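Local coordinates for programmed cell death 6-interacting protein (Homo sapiens, PDB 5WA1), which acts in multivesicular body biogenesis, membrane repair and cytokinesis, and contacts CHMP4 proteins of ESCRT-III through its Bro1 domain, the part in this chain, at residues R91-D94 with Q95-I99; L137-E140 with K141-L145; S209-M212 with L213-Q217; L284-Q288 with K289-E293; V344-L347 with K348-D351. All blocks are in the same frame, centred on the assembly; numbering follows the deposited sequence.

Interaction 1 (R91-D94 with Q95-I99); sequences RYYD and QICSI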
loop_
_atom_site.group_PDB
_atom_site.type_symbol
_atom_site.label_atom_id
_atom_site.label_comp_id
_atom_site.label_asym_id
_atom_site.label_seq_id
_atom_site.Cartn_x
_atom_site.Cartn_y
_atom_site.Cartn_z
ATOM N N ARG A 91 -9.633 -2.314 -15.220
ATOM C CA ARG A 91 -10.074 -2.210 -16.604
ATOM C C ARG A 91 -10.563 -0.802 -16.919
ATOM O O ARG A 91 -10.255 -0.253 -17.985
ATOM C CB ARG A 91 -11.170 -3.237 -16.886
ATOM C CG ARG A 91 -11.695 -3.172 -18.316
ATOM C CD ARG A 91 -12.983 -3.965 -18.499
ATOM N NE ARG A 91 -13.628 -3.635 -19.769
ATOM C CZ ARG A 91 -14.845 -4.034 -20.123
ATOM N NH1 ARG A 91 -15.566 -4.791 -19.304
ATOM N NH2 ARG A 91 -15.344 -3.672 -21.298
ATOM N N TYR A 92 -11.322 -0.196 -16.003
ATOM C CA TYR A 92 -11.833 1.144 -16.272
ATOM C C TYR A 92 -10.704 2.171 -16.306
ATOM O O TYR A 92 -10.762 3.119 -17.098
ATOM C CB TYR A 92 -12.902 1.518 -15.240
ATOM C CG TYR A 92 -13.450 2.918 -15.392
ATOM C CD1 TYR A 92 -14.183 3.279 -16.520
ATOM C CD2 TYR A 92 -13.229 3.883 -14.415
ATOM C CE1 TYR A 92 -14.680 4.561 -16.669
ATOM C CE2 TYR A 92 -13.724 5.175 -14.557
ATOM C CZ TYR A 92 -14.448 5.506 -15.687
ATOM O OH TYR A 92 -14.944 6.780 -15.841
ATOM N N TYR A 93 -9.661 1.991 -15.489
ATOM C CA TYR A 93 -8.499 2.871 -15.585
ATOM C C TYR A 93 -7.801 2.722 -16.930
ATOM O O TYR A 93 -7.425 3.721 -17.554
ATOM C CB TYR A 93 -7.512 2.592 -14.445
ATOM C CG TYR A 93 -6.304 3.496 -14.489
ATOM C CD1 TYR A 93 -6.379 4.803 -14.031
ATOM C CD2 TYR A 93 -5.090 3.047 -15.001
ATOM C CE1 TYR A 93 -5.278 5.640 -14.071
ATOM C CE2 TYR A 93 -3.979 3.877 -15.040
ATOM C CZ TYR A 93 -4.080 5.171 -14.575
ATOM O OH TYR A 93 -2.983 6.004 -14.617
ATOM N N ASP A 94 -7.617 1.483 -17.395
ATOM C CA ASP A 94 -7.015 1.270 -18.708
ATOM C C ASP A 94 -7.837 1.931 -19.807
ATOM O O ASP A 94 -7.279 2.529 -20.733
ATOM C CB ASP A 94 -6.872 -0.226 -18.995
ATOM C CG ASP A 94 -5.754 -0.877 -18.202
ATOM O OD1 ASP A 94 -4.921 -0.144 -17.628
ATOM O OD2 ASP A 94 -5.705 -2.125 -18.166
ATOM N N GLN A 95 -9.164 1.839 -19.718
ATOM C CA GLN A 95 -10.001 2.356 -20.793
ATOM C C GLN A 95 -9.907 3.874 -20.878
ATOM O O GLN A 95 -9.772 4.429 -21.974
ATOM C CB GLN A 95 -11.446 1.902 -20.594
ATOM C CG GLN A 95 -12.305 2.004 -21.849
ATOM C CD GLN A 95 -11.712 1.252 -23.023
ATOM O OE1 GLN A 95 -11.927 0.048 -23.182
ATOM N NE2 GLN A 95 -10.958 1.962 -23.857
ATOM N N ILE A 96 -9.934 4.558 -19.732
ATOM C CA ILE A 96 -9.864 6.018 -19.723
ATOM C C ILE A 96 -8.517 6.503 -20.254
ATOM O O ILE A 96 -8.453 7.457 -21.042
ATOM C CB ILE A 96 -10.142 6.552 -18.309
ATOM C CG1 ILE A 96 -11.538 6.124 -17.844
ATOM C CG2 ILE A 96 -9.995 8.062 -18.272
ATOM C CD1 ILE A 96 -12.667 6.682 -18.671
ATOM N N CYS A 97 -7.421 5.868 -19.833
ATOM C CA CYS A 97 -6.118 6.257 -20.362
ATOM C C CYS A 97 -6.068 6.094 -21.878
ATOM O O CYS A 97 -5.513 6.946 -22.582
ATOM C CB CYS A 97 -5.015 5.446 -19.688
ATOM S SG CYS A 97 -4.905 5.749 -17.913
ATOM N N SER A 98 -6.675 5.028 -22.404
ATOM C CA SER A 98 -6.659 4.742 -23.836
ATOM C C SER A 98 -7.569 5.657 -24.646
ATOM O O SER A 98 -7.607 5.530 -25.874
ATOM C CB SER A 98 -7.064 3.285 -24.082
ATOM O OG SER A 98 -6.046 2.391 -23.682
ATOM N N ILE A 99 -8.288 6.572 -24.001
ATOM C CA ILE A 99 -9.276 7.392 -24.673
ATOM C C ILE A 99 -8.868 8.859 -24.749
ATOM O O ILE A 99 -9.251 9.546 -25.703
ATOM C CB ILE A 99 -10.643 7.231 -23.972
ATOM C CG1 ILE A 99 -11.285 5.918 -24.415
ATOM C CG2 ILE A 99 -11.571 8.407 -24.232
ATOM C CD1 ILE A 99 -12.473 5.522 -23.598
#
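The last two turns of helix 83-97 in the Bro1 domain carry two i to i+4 aromatic contacts, Tyr92 with Ile96 and Tyr93 with Cys97. Ile96 lays its CG1 over one face of the Tyr92 ring, 3.8 Å from the centroid and displaced toward the rim. Its CD1 reaches on to the phenol end, 3.5 Å from Tyr92 CE1. Both tyrosines set CG opposite the backbone N (chi1 177° for Tyr92), which lets each ring run along the helix toward the residue one turn later. Over the Tyr93 ring sits Cys97 SG, a sulfur-aromatic contact 3.7 Å from the centroid, only 20° off the normal. Beneath these pairs the backbone bonds run regularly, from Gln95 N to Arg91 O through to Ser98 N on Asp94 O.

The polar ends are taken up by other parts of the fold. Tyr92 OH bonds to Glu140 on helix 137-157, while Asp94 receives the backbone N-H groups of Ile368 and Ser369, and Gln95 pairs with Asp374 and Leu375 N; the C-terminal tail is thus held against this helix. At the helix end Asp94 O takes a second, weak bond from Ser98 OG at 3.2 Å.

Interaction 2 (L137-E140 with K141-L145); sequences LGYE and KSCVL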
loop_
_atom_site.group_PDB
_atom_site.type_symbol
_atom_site.label_atom_id
_atom_site.label_comp_id
_atom_site.label_asym_id
_atom_site.label_seq_id
_atom_site.Cartn_x
_atom_site.Cartn_y
_atom_site.Cartn_z
ATOM N N LEU A 137 -10.318 14.744 -17.685
ATOM C CA LEU A 137 -10.025 13.316 -17.698
ATOM C C LEU A 137 -8.883 12.981 -16.747
ATOM O O LEU A 137 -8.894 11.928 -16.101
ATOM C CB LEU A 137 -9.685 12.861 -19.112
ATOM C CG LEU A 137 -10.221 11.492 -19.514
ATOM C CD1 LEU A 137 -11.659 11.337 -19.046
ATOM C CD2 LEU A 137 -10.134 11.330 -21.024
ATOM N N GLY A 138 -7.883 13.867 -16.653
ATOM C CA GLY A 138 -6.783 13.634 -15.733
ATOM C C GLY A 138 -7.239 13.519 -14.291
ATOM O O GLY A 138 -6.691 12.729 -13.517
ATOM N N TYR A 139 -8.247 14.306 -13.913
ATOM C CA TYR A 139 -8.828 14.194 -12.578
ATOM C C TYR A 139 -9.498 12.839 -12.390
ATOM O O TYR A 139 -9.322 12.186 -11.355
ATOM C CB TYR A 139 -9.834 15.326 -12.357
ATOM C CG TYR A 139 -10.497 15.358 -10.990
ATOM C CD1 TYR A 139 -9.754 15.217 -9.824
ATOM C CD2 TYR A 139 -11.868 15.583 -10.874
ATOM C CE1 TYR A 139 -10.365 15.269 -8.574
ATOM C CE2 TYR A 139 -12.485 15.639 -9.635
ATOM C CZ TYR A 139 -11.732 15.480 -8.489
ATOM O OH TYR A 139 -12.358 15.542 -7.261
ATOM N N GLU A 140 -10.277 12.405 -13.385
ATOM C CA GLU A 140 -10.945 11.112 -13.292
ATOM C C GLU A 140 -9.929 9.982 -13.190
ATOM O O GLU A 140 -10.037 9.118 -12.311
ATOM C CB GLU A 140 -11.871 10.914 -14.497
ATOM C CG GLU A 140 -12.504 9.534 -14.578
ATOM C CD GLU A 140 -13.770 9.399 -13.745
ATOM O OE1 GLU A 140 -14.017 10.251 -12.862
ATOM O OE2 GLU A 140 -14.532 8.435 -13.989
ATOM N N LYS A 141 -8.930 9.976 -14.081
ATOM C CA LYS A 141 -7.843 8.998 -14.001
ATOM C C LYS A 141 -7.232 8.941 -12.605
ATOM O O LYS A 141 -6.997 7.853 -12.057
ATOM C CB LYS A 141 -6.747 9.340 -15.015
ATOM C CG LYS A 141 -7.089 9.103 -16.470
ATOM C CD LYS A 141 -6.083 9.805 -17.379
ATOM C CE LYS A 141 -4.646 9.498 -16.971
ATOM N NZ LYS A 141 -3.672 10.374 -17.688
ATOM N N SER A 142 -6.938 10.108 -12.022
ATOM C CA SER A 142 -6.238 10.137 -10.739
ATOM C C SER A 142 -7.086 9.542 -9.627
ATOM O O SER A 142 -6.572 8.814 -8.768
ATOM C CB SER A 142 -5.845 11.571 -10.381
ATOM O OG SER A 142 -4.836 12.050 -11.242
ATOM N N CYS A 143 -8.378 9.867 -9.607
ATOM C CA CYS A 143 -9.260 9.350 -8.569
ATOM C C CYS A 143 -9.536 7.869 -8.772
ATOM O O CYS A 143 -9.632 7.114 -7.798
ATOM C CB CYS A 143 -10.572 10.133 -8.557
ATOM S SG CYS A 143 -10.380 11.887 -8.209
ATOM N N VAL A 144 -9.688 7.439 -10.027
ATOM C CA VAL A 144 -9.870 6.017 -10.297
ATOM C C VAL A 144 -8.629 5.234 -9.886
ATOM O O VAL A 144 -8.730 4.169 -9.265
ATOM C CB VAL A 144 -10.235 5.798 -11.778
ATOM C CG1 VAL A 144 -10.056 4.344 -12.169
ATOM C CG2 VAL A 144 -11.656 6.222 -12.005
ATOM N N LEU A 145 -7.439 5.750 -10.204
ATOM C CA LEU A 145 -6.228 5.045 -9.793
ATOM C C LEU A 145 -6.094 5.016 -8.275
ATOM O O LEU A 145 -5.570 4.045 -7.720
ATOM C CB LEU A 145 -4.988 5.681 -10.425
ATOM C CG LEU A 145 -3.686 4.918 -10.133
ATOM C CD1 LEU A 145 -3.828 3.451 -10.526
ATOM C CD2 LEU A 145 -2.486 5.567 -10.830
#
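Leu137 opens helix 137-157 of the Bro1 domain, and its carbonyl O receives Lys141 N at 2.8 Å in an almost straight bond, the first of four i to i+4 backbone links. The Lys141 side chain starts back over the same carbonyl, with CG 3.4 Å from Leu137 O, before bending at chi3 and sending NZ toward Glu100 in a long, weak ion pair. Gly138 O accepts Ser142 N, and Ser142 OG also lies 3.0 Å from that oxygen.

Tyr139 meets Cys143 one turn on in a Cys sulfur-aromatic contact. The tyrosine holds CG opposite its backbone N (chi1 -179°), whereas SG of Cys143 lies beside its own N and opposite the carbonyl carbon, so that the sulfur is turned back toward the ring. The approach is oblique: SG stands 3.9 Å from the centroid, 32° off the normal, and is nearest to CE1 of Tyr139 at 3.4 Å. The ring is fixed further by Tyr139 OH bonding to Leu132 O in strand 131-134 and by an edge-to-face pairing with Trp116 in strand 114-117, which ties the helix start to the two-stranded sheet.

Glu140 bends at chi2, and its buried carboxylate is well provided for: OE1 takes Trp116 NE1 and OE2 a salt bridge from Arg71, with Tyr92 as a further partner. These partners would be expected to favour the charged form. Within the helix, Glu140 O accepts Val144 N, and Val144 CG2 packs at 3.3 Å from Glu140 O and 4.1 Å from Glu140 OE2.

Interaction 3 (S209-M212 with L213-Q217); sequences SLIM and LAQAQ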
loop_
_atom_site.group_PDB
_atom_site.type_symbol
_atom_site.label_atom_id
_atom_site.label_comp_id
_atom_site.label_asym_id
_atom_site.label_seq_id
_atom_site.Cartn_x
_atom_site.Cartn_y
_atom_site.Cartn_z
ATOM N N SER A 209 1.951 5.756 -0.272
ATOM C CA SER A 209 2.830 4.875 -1.032
ATOM C C SER A 209 3.870 4.229 -0.126
ATOM O O SER A 209 4.152 3.028 -0.234
ATOM C CB SER A 209 3.512 5.663 -2.148
ATOM O OG SER A 209 4.429 4.854 -2.857
ATOM N N LEU A 210 4.455 5.010 0.777
ATOM C CA LEU A 210 5.445 4.455 1.700
ATOM C C LEU A 210 4.817 3.481 2.690
ATOM O O LEU A 210 5.424 2.452 3.026
ATOM C CB LEU A 210 6.150 5.597 2.419
ATOM C CG LEU A 210 7.237 5.202 3.410
ATOM C CD1 LEU A 210 8.221 4.217 2.784
ATOM C CD2 LEU A 210 7.937 6.468 3.864
ATOM N N ILE A 211 3.609 3.773 3.178
ATOM C CA ILE A 211 2.945 2.845 4.095
ATOM C C ILE A 211 2.737 1.486 3.427
ATOM O O ILE A 211 2.971 0.431 4.031
ATOM C CB ILE A 211 1.609 3.439 4.583
ATOM C CG1 ILE A 211 1.853 4.665 5.460
ATOM C CG2 ILE A 211 0.784 2.368 5.312
ATOM C CD1 ILE A 211 0.584 5.454 5.786
ATOM N N MET A 212 2.279 1.494 2.171
ATOM C CA MET A 212 2.052 0.239 1.460
ATOM C C MET A 212 3.357 -0.479 1.181
ATOM O O MET A 212 3.417 -1.714 1.217
ATOM C CB MET A 212 1.307 0.510 0.142
ATOM C CG MET A 212 -0.070 1.135 0.318
ATOM S SD MET A 212 -1.177 0.097 1.302
ATOM C CE MET A 212 -2.020 1.309 2.320
ATOM N N LEU A 213 4.416 0.272 0.886
ATOM C CA LEU A 213 5.712 -0.362 0.697
ATOM C C LEU A 213 6.200 -1.014 1.988
ATOM O O LEU A 213 6.732 -2.129 1.961
ATOM C CB LEU A 213 6.727 0.656 0.187
ATOM C CG LEU A 213 8.027 0.051 -0.349
ATOM C CD1 LEU A 213 7.787 -0.631 -1.688
ATOM C CD2 LEU A 213 9.097 1.122 -0.468
ATOM N N ALA A 214 6.020 -0.335 3.132
ATOM C CA ALA A 214 6.380 -0.925 4.424
ATOM C C ALA A 214 5.610 -2.207 4.680
ATOM O O ALA A 214 6.160 -3.183 5.201
ATOM C CB ALA A 214 6.106 0.068 5.558
ATOM N N GLN A 215 4.320 -2.221 4.338
ATOM C CA GLN A 215 3.526 -3.399 4.622
ATOM C C GLN A 215 3.896 -4.539 3.691
ATOM O O GLN A 215 3.877 -5.701 4.110
ATOM C CB GLN A 215 2.036 -3.044 4.571
ATOM C CG GLN A 215 1.721 -2.125 5.755
ATOM C CD GLN A 215 0.258 -1.746 5.950
ATOM O OE1 GLN A 215 -0.156 -1.496 7.080
ATOM N NE2 GLN A 215 -0.518 -1.665 4.864
ATOM N N ALA A 216 4.287 -4.224 2.451
ATOM C CA ALA A 216 4.818 -5.257 1.568
ATOM C C ALA A 216 6.081 -5.881 2.155
ATOM O O ALA A 216 6.227 -7.108 2.162
ATOM C CB ALA A 216 5.099 -4.674 0.182
ATOM N N GLN A 217 7.006 -5.050 2.654
ATOM C CA GLN A 217 8.222 -5.576 3.283
ATOM C C GLN A 217 7.887 -6.411 4.516
ATOM O O GLN A 217 8.507 -7.457 4.756
ATOM C CB GLN A 217 9.169 -4.428 3.642
ATOM C CG GLN A 217 10.473 -4.846 4.360
ATOM C CD GLN A 217 11.480 -5.538 3.436
ATOM O OE1 GLN A 217 11.385 -5.445 2.214
ATOM N NE2 GLN A 217 12.457 -6.235 4.030
#
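Ile211 and Gln215, one turn apart, lie alongside each other and point the same way, with Ile211 CG2 4.2 Å from the amide carbon CD of Gln215. Met212, also alongside and pointing the same way but bent at chi2 and chi3, brings SD to 4.0 Å from Gln215 NE2, a van der Waals approach. Gln215 puts CG beside its backbone N (chi1 -68°), and this carries the methylene to within 3.3 Å of Ile211 O before the chain extends outward. Its amide is buried yet engaged: OE1 accepts the backbone N-H of Ile26, close to the N-terminus of the ordered chain, and NE2 is also hydrogen-bonded outside this turn.

All of this belongs to the middle of helix 202-226, near the centre of the Bro1 domain and inside the region that interacts with CHMP4 proteins. Four carbonyls are used in regular i to i+4 bonds: Ser209 O by Leu213 N, Leu210 O by Ala214 N at 2.9 Å, Ile211 O by Gln215 N, and Met212 O by Ala216 N at 2.9 Å. Helices on several sides cover the turn. Leu213 and Ala214 pack on Tyr244 of helix 231-252, and Ser209 OG is bonded to Ser178 O of helix 164-191.

Interaction 4 (L284-Q288 with K289-E293); sequences LAKQQ and KKFGE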
loop_
_atom_site.group_PDB
_atom_site.type_symbol
_atom_site.label_atom_id
_atom_site.label_comp_id
_atom_site.label_asym_id
_atom_site.label_seq_id
_atom_site.Cartn_x
_atom_site.Cartn_y
_atom_site.Cartn_z
ATOM N N LEU A 284 21.052 -15.536 16.238
ATOM C CA LEU A 284 22.330 -15.712 15.555
ATOM C C LEU A 284 23.492 -15.559 16.527
ATOM O O LEU A 284 24.430 -16.364 16.512
ATOM C CB LEU A 284 22.460 -14.698 14.417
ATOM C CG LEU A 284 23.747 -14.762 13.589
ATOM C CD1 LEU A 284 23.975 -16.160 13.022
ATOM C CD2 LEU A 284 23.695 -13.732 12.462
ATOM N N ALA A 285 23.445 -14.537 17.379
ATOM C CA ALA A 285 24.507 -14.351 18.367
ATOM C C ALA A 285 24.648 -15.583 19.252
ATOM O O ALA A 285 25.766 -16.045 19.501
ATOM C CB ALA A 285 24.230 -13.112 19.219
ATOM N N LYS A 286 23.523 -16.140 19.716
ATOM C CA LYS A 286 23.586 -17.323 20.573
ATOM C C LYS A 286 24.208 -18.497 19.835
ATOM O O LYS A 286 25.051 -19.219 20.392
ATOM C CB LYS A 286 22.188 -17.685 21.082
ATOM C CG LYS A 286 22.191 -18.674 22.257
ATOM C CD LYS A 286 20.774 -19.021 22.709
ATOM C CE LYS A 286 20.763 -19.716 24.078
ATOM N NZ LYS A 286 21.076 -18.752 25.206
ATOM N N GLN A 287 23.802 -18.705 18.581
ATOM C CA GLN A 287 24.348 -19.790 17.778
ATOM C C GLN A 287 25.850 -19.666 17.624
ATOM O O GLN A 287 26.551 -20.679 17.539
ATOM C CB GLN A 287 23.691 -19.808 16.399
ATOM C CG GLN A 287 22.300 -20.369 16.404
ATOM C CD GLN A 287 21.575 -20.106 15.094
ATOM O OE1 GLN A 287 22.055 -19.348 14.247
ATOM N NE2 GLN A 287 20.409 -20.718 14.933
ATOM N N GLN A 288 26.363 -18.441 17.614
ATOM C CA GLN A 288 27.791 -18.194 17.526
ATOM C C GLN A 288 28.463 -18.164 18.893
ATOM O O GLN A 288 29.655 -17.857 18.966
ATOM C CB GLN A 288 28.041 -16.878 16.787
ATOM C CG GLN A 288 27.623 -16.936 15.317
ATOM C CD GLN A 288 27.762 -15.606 14.613
ATOM O OE1 GLN A 288 27.979 -14.568 15.245
ATOM N NE2 GLN A 288 27.632 -15.628 13.291
ATOM N N LYS A 289 27.716 -18.456 19.965
ATOM C CA LYS A 289 28.232 -18.490 21.337
ATOM C C LYS A 289 28.617 -17.098 21.833
ATOM O O LYS A 289 29.469 -16.951 22.713
ATOM C CB LYS A 289 29.412 -19.456 21.473
ATOM C CG LYS A 289 29.115 -20.838 20.920
ATOM C CD LYS A 289 30.303 -21.746 21.069
ATOM C CE LYS A 289 30.102 -23.058 20.339
ATOM N NZ LYS A 289 31.272 -23.931 20.611
ATOM N N LYS A 290 27.988 -16.067 21.269
ATOM C CA LYS A 290 28.218 -14.680 21.679
ATOM C C LYS A 290 27.134 -14.324 22.690
ATOM O O LYS A 290 26.175 -13.606 22.408
ATOM C CB LYS A 290 28.200 -13.749 20.465
ATOM C CG LYS A 290 29.342 -13.999 19.487
ATOM C CD LYS A 290 29.084 -13.340 18.132
ATOM C CE LYS A 290 30.315 -13.466 17.255
ATOM N NZ LYS A 290 30.330 -12.478 16.155
ATOM N N PHE A 291 27.303 -14.850 23.901
ATOM C CA PHE A 291 26.219 -14.826 24.875
ATOM C C PHE A 291 26.006 -13.438 25.454
ATOM O O PHE A 291 24.871 -13.073 25.775
ATOM C CB PHE A 291 26.514 -15.846 25.994
ATOM C CG PHE A 291 26.506 -17.280 25.519
ATOM C CD1 PHE A 291 25.429 -17.800 24.819
ATOM C CD2 PHE A 291 27.597 -18.106 25.766
ATOM C CE1 PHE A 291 25.433 -19.126 24.381
ATOM C CE2 PHE A 291 27.610 -19.429 25.338
ATOM C CZ PHE A 291 26.532 -19.944 24.650
ATOM N N GLY A 292 27.078 -12.660 25.634
ATOM C CA GLY A 292 26.901 -11.280 26.049
ATOM C C GLY A 292 26.105 -10.493 25.025
ATOM O O GLY A 292 25.150 -9.787 25.365
ATOM N N GLU A 293 26.461 -10.645 23.747
ATOM C CA GLU A 293 25.732 -9.945 22.693
ATOM C C GLU A 293 24.278 -10.395 22.632
ATOM O O GLU A 293 23.378 -9.572 22.431
ATOM C CB GLU A 293 26.409 -10.154 21.337
ATOM C CG GLU A 293 25.551 -9.614 20.189
ATOM C CD GLU A 293 26.179 -9.762 18.811
ATOM O OE1 GLU A 293 27.379 -10.107 18.724
ATOM O OE2 GLU A 293 25.462 -9.519 17.807
#
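Ala285 O takes Lys290 N at 2.8 Å, and Lys286 O takes Lys289 N at the same 2.8 Å length, though this second donor stands above the carbonyl plane, 65° out of it. Side chains add to these two bonds. Ala285 CB lies 3.9 Å from Glu293 CG, aliphatic against aliphatic, and Lys286 CG meets the edge of the Phe291 ring near its plane, 3.9 Å from CE1. Gln288 and Lys290 run side by side on the surface, both extended, and Lys290 NZ gives a weak bond of 3.3 Å to Gln288 OE1.

The backbone pattern is a Schellman motif ending helix 262-287: Lys289 adopts positive phi (68°), reversing the chain, and Lys290 follows as the N-cap residue of helix 291-311. It makes a tight corner between two successive antiparallel helices of the Bro1 domain.

Farther out, other residues set the first-shell groups. Phe291 stacks on Tyr340, and Asp342 OD2 accepts Gly292 N at the start of the new helix. Lys286 NZ reaches across to a salt bridge with Glu294, while Glu293 OE2 is held by Arg297 NE.

Interaction 5 (V344-L347 with K348-D351); sequences VPDL and KDLD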
loop_
_atom_site.group_PDB
_atom_site.type_symbol
_atom_site.label_atom_id
_atom_site.label_comp_id
_atom_site.label_asym_id
_atom_site.label_seq_id
_atom_site.Cartn_x
_atom_site.Cartn_y
_atom_site.Cartn_z
ATOM N N VAL A 344 28.314 -8.164 28.951
ATOM C CA VAL A 344 27.175 -7.716 28.155
ATOM C C VAL A 344 27.539 -6.359 27.562
ATOM O O VAL A 344 27.695 -5.391 28.322
ATOM C CB VAL A 344 25.890 -7.640 28.987
ATOM C CG1 VAL A 344 24.737 -7.117 28.125
ATOM C CG2 VAL A 344 25.559 -9.008 29.565
ATOM N N PRO A 345 27.705 -6.246 26.248
ATOM C CA PRO A 345 28.119 -4.963 25.668
ATOM C C PRO A 345 26.994 -3.940 25.683
ATOM O O PRO A 345 25.807 -4.284 25.648
ATOM C CB PRO A 345 28.503 -5.335 24.229
ATOM C CG PRO A 345 27.661 -6.540 23.930
ATOM C CD PRO A 345 27.490 -7.289 25.226
ATOM N N ASP A 346 27.388 -2.666 25.735
ATOM C CA ASP A 346 26.452 -1.579 25.475
ATOM C C ASP A 346 25.960 -1.646 24.036
ATOM O O ASP A 346 26.690 -2.062 23.129
ATOM C CB ASP A 346 27.113 -0.216 25.719
ATOM C CG ASP A 346 27.581 -0.037 27.147
ATOM O OD1 ASP A 346 26.867 -0.489 28.067
ATOM O OD2 ASP A 346 28.664 0.555 27.348
ATOM N N LEU A 347 24.718 -1.203 23.827
ATOM C CA LEU A 347 24.117 -1.257 22.494
ATOM C C LEU A 347 24.961 -0.527 21.459
ATOM O O LEU A 347 25.055 -0.968 20.308
ATOM C CB LEU A 347 22.714 -0.665 22.525
ATOM C CG LEU A 347 21.647 -1.598 23.079
ATOM C CD1 LEU A 347 20.290 -0.961 22.890
ATOM C CD2 LEU A 347 21.725 -2.960 22.392
ATOM N N LYS A 348 25.577 0.592 21.847
ATOM C CA LYS A 348 26.326 1.373 20.869
ATOM C C LYS A 348 27.632 0.702 20.464
ATOM O O LYS A 348 28.252 1.128 19.483
ATOM C CB LYS A 348 26.603 2.778 21.416
ATOM C CG LYS A 348 27.449 2.800 22.677
ATOM C CD LYS A 348 27.838 4.220 23.069
ATOM C CE LYS A 348 26.622 5.067 23.410
ATOM N NZ LYS A 348 27.014 6.433 23.859
ATOM N N ASP A 349 28.059 -0.335 21.188
ATOM C CA ASP A 349 29.234 -1.109 20.821
ATOM C C ASP A 349 28.901 -2.326 19.954
ATOM O O ASP A 349 29.816 -3.050 19.547
ATOM C CB ASP A 349 29.985 -1.542 22.089
ATOM C CG ASP A 349 30.518 -0.354 22.881
ATOM O OD1 ASP A 349 30.934 0.643 22.243
ATOM O OD2 ASP A 349 30.517 -0.408 24.131
ATOM N N LEU A 350 27.627 -2.567 19.665
ATOM C CA LEU A 350 27.222 -3.654 18.784
ATOM C C LEU A 350 27.225 -3.179 17.340
ATOM O O LEU A 350 26.954 -2.011 17.047
ATOM C CB LEU A 350 25.830 -4.172 19.160
ATOM C CG LEU A 350 25.742 -4.939 20.488
ATOM C CD1 LEU A 350 24.314 -5.369 20.785
ATOM C CD2 LEU A 350 26.678 -6.140 20.491
ATOM N N ASP A 351 27.549 -4.091 16.432
ATOM C CA ASP A 351 27.534 -3.733 15.029
ATOM C C ASP A 351 26.088 -3.604 14.554
ATOM O O ASP A 351 25.191 -4.267 15.081
ATOM C CB ASP A 351 28.289 -4.771 14.201
ATOM C CG ASP A 351 29.767 -4.829 14.562
ATOM O OD1 ASP A 351 30.556 -4.044 13.992
ATOM O OD2 ASP A 351 30.137 -5.653 15.430
#
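Leu350 turns its side chain toward Pro345 and Leu347, with one methyl for each: CD2 rests 3.6 Å from Pro345 CG, and CD1 lies 3.9 Å from Leu347 CD2. Both pairs meet at a slant, and the two methyls divide between the proline ring and the other leucine. Leu350 CG sits beside the backbone N (chi1 -70°) with chi2 extended, which spreads the two methyls toward these neighbours.

The turn itself is a short 3-10 segment in the loop after helix 319-340 of the Bro1 domain. Asp349 N bonds to Asp346 O at 2.9 Å and Leu350 N to Leu347 O at 3.1 Å, both i to i+3, with each donor well above the plane of its carbonyl.

Asp346 and Asp349 lie alongside one another and point the same way, their carboxylate planes 37° apart and their OD2 atoms 3.8 Å from each other. Leu350 also packs on Glu293 and Arg297 of helix 291-311. Asp346 N is buried by the turn without a partner in the model. Apolar contacts join Pro345, Leu347 and Leu350, while the paired carboxylates probably repel each other mildly, which a long, weak ion pair from Arg343 to Asp346 OD2 may offset only slightly.

In the fold
Interactions 1 and 2 form one packed unit, their centres 10 Å apart: Tyr92 CE2 lies 3.4 Å from Val144 CG2, and Ile96 CG2 is 3.6 Å from Lys141 CG. Interactions 4 and 5 form a second unit on the opposite side of the chain's centre, with centres 13 Å apart and Leu350 CD2 3.7 Å from Glu293 CG. The two units are separated by more than 50 Å between centres. Interaction 3 stands between them, touching neither: its centre is 22 Å from that of interaction 2 and 30 Å from that of interaction 5. Interactions 3, 4 and 5 all fall in the CHMP4-interacting region.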